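Cell envelope-related transcriptional attenuator domain-containing protein (Eubacterium siraeum, PDB 4OBM) is of unknown function but belongs to the LytR-CpsA-Psr family, whose better-known members attach glycopolymers to the cell wall. Local coordinates at residues F16-T21 with V213-Y218; V54-L59 with Y231-D236; Y97-K102 with F199-I204. All coordinates share one frame; numbering follows the deposited sequence.

Interaction 1 (F16-T21 with V213-Y218); sequences FTPDST and VKAIVY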
loop_
_atom_site.group_PDB
_atom_site.type_symbol
_atom_site.label_atom_id
_atom_site.label_comp_id
_atom_site.label_asym_id
_atom_site.label_seq_id
_atom_site.Cartn_x
_atom_site.Cartn_y
_atom_site.Cartn_z
ATOM N N PHE A 16 4.536 -23.183 14.526
ATOM C CA PHE A 16 5.013 -22.112 13.653
ATOM C C PHE A 16 4.672 -20.730 14.189
ATOM O O PHE A 16 3.526 -20.458 14.566
ATOM C CB PHE A 16 4.463 -22.278 12.223
ATOM C CG PHE A 16 4.838 -21.190 11.239
ATOM C CD1 PHE A 16 6.153 -21.038 10.809
ATOM C CD2 PHE A 16 3.869 -20.341 10.713
ATOM C CE1 PHE A 16 6.497 -20.034 9.899
ATOM C CE2 PHE A 16 4.212 -19.341 9.793
ATOM C CZ PHE A 16 5.523 -19.195 9.391
ATOM N N THR A 17 5.697 -19.871 14.243
ATOM C CA THR A 17 5.610 -18.467 14.627
ATOM C C THR A 17 6.613 -17.726 13.719
ATOM O O THR A 17 7.825 -17.915 13.872
ATOM C CB THR A 17 5.798 -18.245 16.142
ATOM O OG1 THR A 17 4.861 -19.054 16.856
ATOM C CG2 THR A 17 5.590 -16.786 16.545
ATOM N N PRO A 18 6.104 -16.954 12.725
ATOM C CA PRO A 18 6.997 -16.241 11.780
ATOM C C PRO A 18 7.997 -15.284 12.422
ATOM O O PRO A 18 7.628 -14.471 13.268
ATOM C CB PRO A 18 6.037 -15.428 10.898
ATOM C CG PRO A 18 4.721 -16.003 11.108
ATOM C CD PRO A 18 4.689 -16.714 12.420
ATOM N N ASP A 19 9.256 -15.354 11.969
ATOM C CA ASP A 19 10.332 -14.471 12.422
ATOM C C ASP A 19 10.556 -13.334 11.386
ATOM O O ASP A 19 9.795 -13.230 10.415
ATOM C CB ASP A 19 11.636 -15.260 12.720
ATOM C CG ASP A 19 12.012 -16.382 11.757
ATOM O OD1 ASP A 19 11.827 -16.208 10.537
ATOM O OD2 ASP A 19 12.543 -17.410 12.225
ATOM N N SER A 20 11.581 -12.476 11.609
ATOM C CA SER A 20 11.914 -11.321 10.763
ATOM C C SER A 20 12.303 -11.693 9.313
ATOM O O SER A 20 12.314 -10.804 8.466
ATOM C CB SER A 20 13.042 -10.503 11.389
ATOM O OG SER A 20 14.302 -11.151 11.303
ATOM N N THR A 21 12.628 -12.981 9.030
ATOM C CA THR A 21 13.009 -13.447 7.686
ATOM C C THR A 21 11.794 -13.404 6.744
ATOM O O THR A 21 11.955 -13.362 5.520
ATOM C CB THR A 21 13.636 -14.858 7.742
ATOM O OG1 THR A 21 12.672 -15.809 8.196
ATOM C CG2 THR A 21 14.884 -14.920 8.617
ATOM N N VAL A 213 3.477 -16.699 2.037
ATOM C CA VAL A 213 2.080 -17.080 2.340
ATOM C C VAL A 213 1.910 -17.734 3.759
ATOM O O VAL A 213 0.944 -17.403 4.443
ATOM C CB VAL A 213 1.425 -17.944 1.228
ATOM C CG1 VAL A 213 2.118 -19.305 1.045
ATOM C CG2 VAL A 213 -0.069 -18.106 1.475
ATOM N N LYS A 214 2.849 -18.589 4.215
ATOM C CA LYS A 214 2.746 -19.209 5.550
ATOM C C LYS A 214 2.676 -18.143 6.638
ATOM O O LYS A 214 1.813 -18.244 7.499
ATOM C CB LYS A 214 3.889 -20.195 5.842
ATOM C CG LYS A 214 3.703 -21.540 5.156
ATOM C CD LYS A 214 4.730 -22.567 5.611
ATOM C CE LYS A 214 4.954 -23.648 4.579
ATOM N NZ LYS A 214 3.747 -24.491 4.365
ATOM N N ALA A 215 3.543 -17.116 6.575
ATOM C CA ALA A 215 3.531 -15.993 7.534
ATOM C C ALA A 215 2.278 -15.118 7.374
ATOM O O ALA A 215 1.713 -14.695 8.380
ATOM C CB ALA A 215 4.770 -15.134 7.359
ATOM N N ILE A 216 1.862 -14.830 6.106
ATOM C CA ILE A 216 0.670 -14.027 5.804
ATOM C C ILE A 216 -0.564 -14.701 6.439
ATOM O O ILE A 216 -1.236 -14.064 7.246
ATOM C CB ILE A 216 0.495 -13.782 4.273
ATOM C CG1 ILE A 216 1.702 -13.030 3.676
ATOM C CG2 ILE A 216 -0.820 -13.040 3.977
ATOM C CD1 ILE A 216 1.801 -13.041 2.120
ATOM N N VAL A 217 -0.820 -15.987 6.135
ATOM C CA VAL A 217 -1.966 -16.740 6.661
ATOM C C VAL A 217 -1.891 -16.785 8.193
ATOM O O VAL A 217 -2.921 -16.565 8.838
ATOM C CB VAL A 217 -2.084 -18.146 6.030
ATOM C CG1 VAL A 217 -3.167 -18.994 6.710
ATOM C CG2 VAL A 217 -2.347 -18.050 4.527
ATOM N N TYR A 218 -0.680 -16.982 8.771
ATOM C CA TYR A 218 -0.497 -16.973 10.212
ATOM C C TYR A 218 -1.012 -15.673 10.806
ATOM O O TYR A 218 -1.806 -15.729 11.740
ATOM C CB TYR A 218 0.978 -17.187 10.623
ATOM C CG TYR A 218 1.211 -17.025 12.116
ATOM C CD1 TYR A 218 1.382 -15.766 12.683
ATOM C CD2 TYR A 218 1.263 -18.128 12.957
ATOM C CE1 TYR A 218 1.535 -15.606 14.059
ATOM C CE2 TYR A 218 1.435 -17.981 14.335
ATOM C CZ TYR A 218 1.582 -16.718 14.879
ATOM O OH TYR A 218 1.782 -16.556 16.227
#
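Tyr218 carries its ring outward from the helix with CG anti to the backbone N (chi1 174°), and Phe16 uses the same setting; CD of Pro18 sits in the corner the two rings make. This is a CH-pi contact that holds the loop before strand 24-30 against helix 213-220. CD of Pro18 stands over the centre of the Tyr218 ring, 3.5 Å from the centroid and only 13° off the ring normal. Proline suits this place because its CD, bonded to nitrogen, is a slightly polarised C-H donor held in position by a rigid ring. The same CD also lies over a face of the Phe16 ring, toward the rim. One helical turn back, Ala215 offers the small surface that lets the loop come close: CB of Pro18 is 3.8 Å from CB of Ala215, and Ala48 touches the proline as well.

The Phe16 and Tyr218 planes are nearly perpendicular (88°), with centroids 6.0 Å apart; Phe16 makes an edge-to-face pair with Tyr22. Phe16 also crosses Lys214 at about a right angle, touching only the base of a side chain whose amine leads away. Toward the tyrosine hydroxyl, CG2 of Thr17 lies 3.8 Å from OH of Tyr218. The closest approach between the two segments is at the ring itself, where O of Phe16 comes within 3.2 Å of CE2 of Tyr218.

Interaction 2 (V54-L59 with Y231-D236); sequences VLMPYL and YIPYGD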
loop_
_atom_site.group_PDB
_atom_site.type_symbol
_atom_site.label_atom_id
_atom_site.label_comp_id
_atom_site.label_asym_id
_atom_site.label_seq_id
_atom_site.Cartn_x
_atom_site.Cartn_y
_atom_site.Cartn_z
ATOM N N VAL A 54 2.157 -2.313 7.333
ATOM C CA VAL A 54 2.310 -0.851 7.448
ATOM C C VAL A 54 2.199 -0.234 6.056
ATOM O O VAL A 54 2.967 -0.587 5.154
ATOM C CB VAL A 54 3.633 -0.443 8.153
ATOM C CG1 VAL A 54 3.729 1.076 8.332
ATOM C CG2 VAL A 54 3.779 -1.149 9.499
ATOM N N LEU A 55 1.259 0.685 5.882
ATOM C CA LEU A 55 1.104 1.361 4.593
ATOM C C LEU A 55 1.724 2.736 4.656
ATOM O O LEU A 55 1.591 3.405 5.667
ATOM C CB LEU A 55 -0.372 1.478 4.164
ATOM C CG LEU A 55 -1.212 0.194 4.127
ATOM C CD1 LEU A 55 -2.681 0.512 4.342
ATOM C CD2 LEU A 55 -1.027 -0.539 2.809
HETATM N N MSE A 56 2.408 3.154 3.586
HETATM C CA MSE A 56 3.012 4.486 3.471
HETATM C C MSE A 56 2.685 5.077 2.133
HETATM O O MSE A 56 3.332 4.702 1.158
HETATM C CB MSE A 56 4.539 4.480 3.676
HETATM C CG MSE A 56 4.884 4.545 5.114
HETATM SE SE MSE A 56 6.754 4.605 5.430
HETATM C CE MSE A 56 7.185 6.278 4.814
ATOM N N PRO A 57 1.727 6.018 2.060
ATOM C CA PRO A 57 1.410 6.624 0.769
ATOM C C PRO A 57 2.300 7.850 0.509
ATOM O O PRO A 57 2.867 8.432 1.429
ATOM C CB PRO A 57 -0.070 6.998 0.924
ATOM C CG PRO A 57 -0.204 7.323 2.380
ATOM C CD PRO A 57 0.888 6.598 3.139
ATOM N N TYR A 58 2.436 8.213 -0.752
ATOM C CA TYR A 58 3.264 9.327 -1.216
ATOM C C TYR A 58 2.530 10.060 -2.304
ATOM O O TYR A 58 1.944 9.400 -3.161
ATOM C CB TYR A 58 4.603 8.796 -1.786
ATOM C CG TYR A 58 5.497 8.140 -0.763
ATOM C CD1 TYR A 58 5.392 6.781 -0.486
ATOM C CD2 TYR A 58 6.504 8.860 -0.128
ATOM C CE1 TYR A 58 6.189 6.180 0.486
ATOM C CE2 TYR A 58 7.343 8.256 0.806
ATOM C CZ TYR A 58 7.168 6.919 1.123
ATOM O OH TYR A 58 8.040 6.306 1.984
ATOM N N LEU A 59 2.603 11.413 -2.320
ATOM C CA LEU A 59 1.966 12.216 -3.367
ATOM C C LEU A 59 2.719 12.018 -4.664
ATOM O O LEU A 59 3.926 11.788 -4.604
ATOM C CB LEU A 59 1.920 13.712 -2.998
ATOM C CG LEU A 59 0.860 14.182 -1.996
ATOM C CD1 LEU A 59 1.137 15.637 -1.593
ATOM C CD2 LEU A 59 -0.554 14.051 -2.558
ATOM N N TYR A 231 1.705 5.218 8.206
ATOM C CA TYR A 231 2.481 6.421 8.455
ATOM C C TYR A 231 2.331 7.331 7.221
ATOM O O TYR A 231 2.382 6.841 6.087
ATOM C CB TYR A 231 3.962 6.114 8.760
ATOM C CG TYR A 231 4.745 7.391 8.950
ATOM C CD1 TYR A 231 4.586 8.160 10.098
ATOM C CD2 TYR A 231 5.518 7.916 7.918
ATOM C CE1 TYR A 231 5.201 9.400 10.228
ATOM C CE2 TYR A 231 6.136 9.158 8.037
ATOM C CZ TYR A 231 5.981 9.892 9.200
ATOM O OH TYR A 231 6.598 11.104 9.350
ATOM N N ILE A 232 2.145 8.646 7.440
ATOM C CA ILE A 232 1.999 9.571 6.315
ATOM C C ILE A 232 3.258 10.459 6.209
ATOM O O ILE A 232 3.435 11.386 6.994
ATOM C CB ILE A 232 0.683 10.399 6.347
ATOM C CG1 ILE A 232 -0.564 9.526 6.687
ATOM C CG2 ILE A 232 0.495 11.245 5.059
ATOM C CD1 ILE A 232 -1.310 8.844 5.500
ATOM N N PRO A 233 4.120 10.190 5.204
ATOM C CA PRO A 233 5.300 11.046 4.984
ATOM C C PRO A 233 4.895 12.508 4.721
ATOM O O PRO A 233 4.053 12.790 3.856
ATOM C CB PRO A 233 5.992 10.396 3.773
ATOM C CG PRO A 233 5.413 9.026 3.677
ATOM C CD PRO A 233 4.026 9.126 4.182
ATOM N N TYR A 234 5.432 13.434 5.525
ATOM C CA TYR A 234 5.033 14.838 5.417
ATOM C C TYR A 234 6.138 15.717 4.847
ATOM O O TYR A 234 7.317 15.360 4.896
ATOM C CB TYR A 234 4.559 15.383 6.781
ATOM C CG TYR A 234 5.637 15.425 7.844
ATOM C CD1 TYR A 234 6.490 16.520 7.959
ATOM C CD2 TYR A 234 5.794 14.379 8.750
ATOM C CE1 TYR A 234 7.496 16.557 8.925
ATOM C CE2 TYR A 234 6.776 14.420 9.742
ATOM C CZ TYR A 234 7.629 15.509 9.821
ATOM O OH TYR A 234 8.602 15.545 10.784
ATOM N N GLY A 235 5.750 16.886 4.362
ATOM C CA GLY A 235 6.706 17.823 3.790
ATOM C C GLY A 235 6.168 19.209 3.538
ATOM O O GLY A 235 5.301 19.694 4.271
ATOM N N ASP A 236 6.709 19.875 2.517
ATOM C CA ASP A 236 6.304 21.240 2.221
ATOM C C ASP A 236 6.172 21.473 0.725
ATOM O O ASP A 236 6.886 20.867 -0.074
ATOM C CB ASP A 236 7.314 22.239 2.824
ATOM C CG ASP A 236 7.503 22.106 4.329
ATOM O OD1 ASP A 236 6.662 22.640 5.085
ATOM O OD2 ASP A 236 8.481 21.445 4.751
#
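Tyr231 N donates to Leu55 O at 3.1 Å, with an N-H...O angle of 158°, continuing the parallel pairing of strand 52-58 with strand 228-230 at the edge of the six-stranded mixed sheet, just as the latter strand runs out. Beyond it the pairing is taken over by a weaker CA-H...O contact, Met56 CA to Tyr231 O at 3.6 Å. Pro57 CD rests 3.3 Å from Tyr231 O, and Pro233 CD 3.1 Å from Pro57 O; both prolines, lacking an N-H, put CD against a carbonyl.

The aromatic part centres on Pro233, whose CG sits over one face of the Tyr58 ring, offset toward the rim and 3.9 Å from the centroid. CG of Tyr58 is anti to its carbonyl carbon (chi1 -66°), which turns one ring face to the proline.

Apolar contacts fill the rest. Selenomethionine Met56, a flexible chain that bends at its last torsion (chi3 70°), turns its CE between two partners: CG of Pro233 at 3.5 Å, a tight approach, and the edge of the Tyr231 ring at CD2. On the other side of the strand, CD1 of Ile232 reaches CG of Pro57 at 3.6 Å, the two side chains crossing at about a right angle.

Helix 246-256 packs on Met56, Tyr58 and Tyr231, and its Ser248 bonds the Tyr231 hydroxyl; helix 164-181 touches Pro57 and Ile232, while strand 40-47 pairs with strand 52-58.

Interaction 3 (Y97-K102 with F199-I204); sequences YIRFTK and FTNTNI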
loop_
_atom_site.group_PDB
_atom_site.type_symbol
_atom_site.label_atom_id
_atom_site.label_comp_id
_atom_site.label_asym_id
_atom_site.label_seq_id
_atom_site.Cartn_x
_atom_site.Cartn_y
_atom_site.Cartn_z
ATOM N N TYR A 97 7.054 -4.843 -6.791
ATOM C CA TYR A 97 6.030 -3.829 -7.005
ATOM C C TYR A 97 4.832 -4.404 -7.731
ATOM O O TYR A 97 4.963 -5.429 -8.403
ATOM C CB TYR A 97 6.608 -2.643 -7.812
ATOM C CG TYR A 97 7.082 -3.009 -9.201
ATOM C CD1 TYR A 97 6.193 -3.063 -10.275
ATOM C CD2 TYR A 97 8.428 -3.251 -9.454
ATOM C CE1 TYR A 97 6.618 -3.441 -11.545
ATOM C CE2 TYR A 97 8.872 -3.591 -10.728
ATOM C CZ TYR A 97 7.965 -3.674 -11.774
ATOM O OH TYR A 97 8.418 -4.014 -13.026
ATOM N N ILE A 98 3.686 -3.702 -7.647
ATOM C CA ILE A 98 2.472 -4.000 -8.410
ATOM C C ILE A 98 1.961 -2.687 -9.005
ATOM O O ILE A 98 1.636 -1.771 -8.254
ATOM C CB ILE A 98 1.322 -4.729 -7.622
ATOM C CG1 ILE A 98 1.807 -5.996 -6.874
ATOM C CG2 ILE A 98 0.125 -5.049 -8.575
ATOM C CD1 ILE A 98 0.855 -6.448 -5.789
ATOM N N ARG A 99 1.872 -2.588 -10.323
ATOM C CA ARG A 99 1.258 -1.401 -10.909
ATOM C C ARG A 99 -0.130 -1.789 -11.335
ATOM O O ARG A 99 -0.297 -2.604 -12.249
ATOM C CB ARG A 99 2.057 -0.795 -12.082
ATOM C CG ARG A 99 1.276 0.340 -12.773
ATOM C CD ARG A 99 1.860 0.729 -14.113
ATOM N NE ARG A 99 3.215 1.225 -13.930
ATOM C CZ ARG A 99 3.929 1.846 -14.852
ATOM N NH1 ARG A 99 3.416 2.076 -16.059
ATOM N NH2 ARG A 99 5.158 2.248 -14.579
ATOM N N PHE A 100 -1.124 -1.241 -10.636
ATOM C CA PHE A 100 -2.527 -1.475 -10.940
ATOM C C PHE A 100 -2.983 -0.499 -11.985
ATOM O O PHE A 100 -2.357 0.539 -12.157
ATOM C CB PHE A 100 -3.396 -1.295 -9.675
ATOM C CG PHE A 100 -3.233 -2.366 -8.629
ATOM C CD1 PHE A 100 -3.888 -3.589 -8.754
ATOM C CD2 PHE A 100 -2.456 -2.141 -7.495
ATOM C CE1 PHE A 100 -3.728 -4.584 -7.790
ATOM C CE2 PHE A 100 -2.304 -3.137 -6.527
ATOM C CZ PHE A 100 -2.945 -4.348 -6.679
ATOM N N THR A 101 -4.095 -0.812 -12.655
ATOM C CA THR A 101 -4.777 0.120 -13.547
ATOM C C THR A 101 -6.175 0.326 -12.960
ATOM O O THR A 101 -6.544 -0.383 -12.005
ATOM C CB THR A 101 -4.818 -0.389 -14.981
ATOM O OG1 THR A 101 -5.650 -1.549 -14.988
ATOM C CG2 THR A 101 -3.407 -0.663 -15.572
ATOM N N LYS A 102 -6.991 1.227 -13.547
ATOM C CA LYS A 102 -8.361 1.388 -13.040
ATOM C C LYS A 102 -9.068 0.032 -13.068
ATOM O O LYS A 102 -9.705 -0.359 -12.089
ATOM C CB LYS A 102 -9.147 2.442 -13.848
ATOM C CG LYS A 102 -10.639 2.460 -13.564
ATOM C CD LYS A 102 -11.322 3.574 -14.270
ATOM C CE LYS A 102 -12.815 3.542 -14.005
ATOM N NZ LYS A 102 -13.484 4.759 -14.536
ATOM N N PHE A 199 -2.535 -10.849 -14.250
ATOM C CA PHE A 199 -3.214 -9.750 -14.941
ATOM C C PHE A 199 -2.734 -8.341 -14.552
ATOM O O PHE A 199 -3.186 -7.359 -15.149
ATOM C CB PHE A 199 -4.747 -9.886 -14.761
ATOM C CG PHE A 199 -5.271 -11.126 -15.464
ATOM C CD1 PHE A 199 -5.503 -11.123 -16.835
ATOM C CD2 PHE A 199 -5.438 -12.324 -14.770
ATOM C CE1 PHE A 199 -5.938 -12.279 -17.488
ATOM C CE2 PHE A 199 -5.867 -13.481 -15.428
ATOM C CZ PHE A 199 -6.126 -13.448 -16.779
ATOM N N THR A 200 -1.797 -8.234 -13.609
ATOM C CA THR A 200 -1.284 -6.928 -13.243
ATOM C C THR A 200 0.159 -6.796 -13.722
ATOM O O THR A 200 0.833 -7.801 -13.937
ATOM C CB THR A 200 -1.409 -6.665 -11.725
ATOM O OG1 THR A 200 -0.411 -7.399 -11.012
ATOM C CG2 THR A 200 -2.802 -6.947 -11.178
ATOM N N ASN A 201 0.631 -5.551 -13.872
ATOM C CA ASN A 201 2.012 -5.242 -14.201
ATOM C C ASN A 201 2.817 -5.426 -12.899
ATOM O O ASN A 201 2.757 -4.576 -12.020
ATOM C CB ASN A 201 2.116 -3.813 -14.758
ATOM C CG ASN A 201 3.487 -3.403 -15.253
ATOM O OD1 ASN A 201 4.524 -3.996 -14.929
ATOM N ND2 ASN A 201 3.518 -2.351 -16.042
ATOM N N THR A 202 3.508 -6.562 -12.749
ATOM C CA THR A 202 4.233 -6.836 -11.504
ATOM C C THR A 202 5.509 -7.650 -11.751
ATOM O O THR A 202 5.624 -8.306 -12.782
ATOM C CB THR A 202 3.282 -7.548 -10.479
ATOM O OG1 THR A 202 3.969 -7.760 -9.252
ATOM C CG2 THR A 202 2.707 -8.879 -10.992
ATOM N N ASN A 203 6.455 -7.621 -10.784
ATOM C CA ASN A 203 7.665 -8.436 -10.866
ATOM C C ASN A 203 7.624 -9.478 -9.741
ATOM O O ASN A 203 8.642 -10.104 -9.428
ATOM C CB ASN A 203 8.935 -7.578 -10.815
ATOM C CG ASN A 203 9.114 -6.821 -9.530
ATOM O OD1 ASN A 203 8.154 -6.533 -8.812
ATOM N ND2 ASN A 203 10.345 -6.468 -9.223
ATOM N N ILE A 204 6.429 -9.644 -9.124
ATOM C CA ILE A 204 6.179 -10.641 -8.079
ATOM C C ILE A 204 6.047 -11.990 -8.786
ATOM O O ILE A 204 5.198 -12.160 -9.664
ATOM C CB ILE A 204 4.940 -10.294 -7.181
ATOM C CG1 ILE A 204 5.227 -9.089 -6.266
ATOM C CG2 ILE A 204 4.450 -11.511 -6.356
ATOM C CD1 ILE A 204 4.093 -8.684 -5.355
HETATM O O HOH W 1 -2.285 -3.757 -13.613
#
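Short strand 201-202 forms the outermost antiparallel pairing of the six-stranded mixed sheet, where Ile98 pairs with Thr202 and Arg99 with Asn201, and Asn203 follows just past the strand. Arg99 with Asn201 is a hydrogen-bonded pair: Arg99 N gives a nearly straight bond to Asn201 O (2.8 Å, 176°), whereas the return bond, Asn201 N to Arg99 O, is weak. A water donates to that same Arg99 O at 2.7 Å. The side chains of Arg99 and Asn201 run side by side, the amide ND2 lying over a face of the guanidinium, whose NE forms a salt bridge to Glu79 of helix 70-90.

Next to the non-hydrogen-bonded pair Ile98 with Thr202, side chains bond the backbone of Tyr97. Thr202 OG1, anti to its own backbone N (chi1 -177°), donates to Tyr97 O at 2.7 Å and accepts from Ile204 N, an ST turn that bends the chain out of the edge strand; threonine suits the place because one hydroxyl serves both roles. Ile204 then sets CD1 3.8 Å from Ile98 CG1, on the face where Ile98 also meets helix 186-199.

Asn203 carries on the grip. Its OD1 accepts from Tyr97 N (2.9 Å) in the carbonyl plane, and ND2 reaches Asn95 O, so both ends of the amide are held. This fixes the amide flat over the Tyr97 ring, planes 23° apart, with OD1 3.4 Å from Tyr97 CD2.

Interactions 2 and 3 mark the two outer edges of the same six-stranded sheet: interaction 3 adds strand 201-202 at one border, interaction 2 follows strand 228-230 off the other. They lie on opposite sides of the chain's centre, their own centres 21 Å apart. Interaction 1, centred 19 Å from the chain's centre, secures the loop before strand 24-30; nearest atoms come within about 9 Å of interaction 3 and about 11 Å of interaction 2. A pentaethylene glycol lies about 5 Å from the side chain of Pro57, one, not necessarily the same, about 4 Å from that of Phe100, and a tetraethylene glycol about 4 Å from that of Ile204; all probably come from the crystallisation liquor, though such molecules often mark pockets.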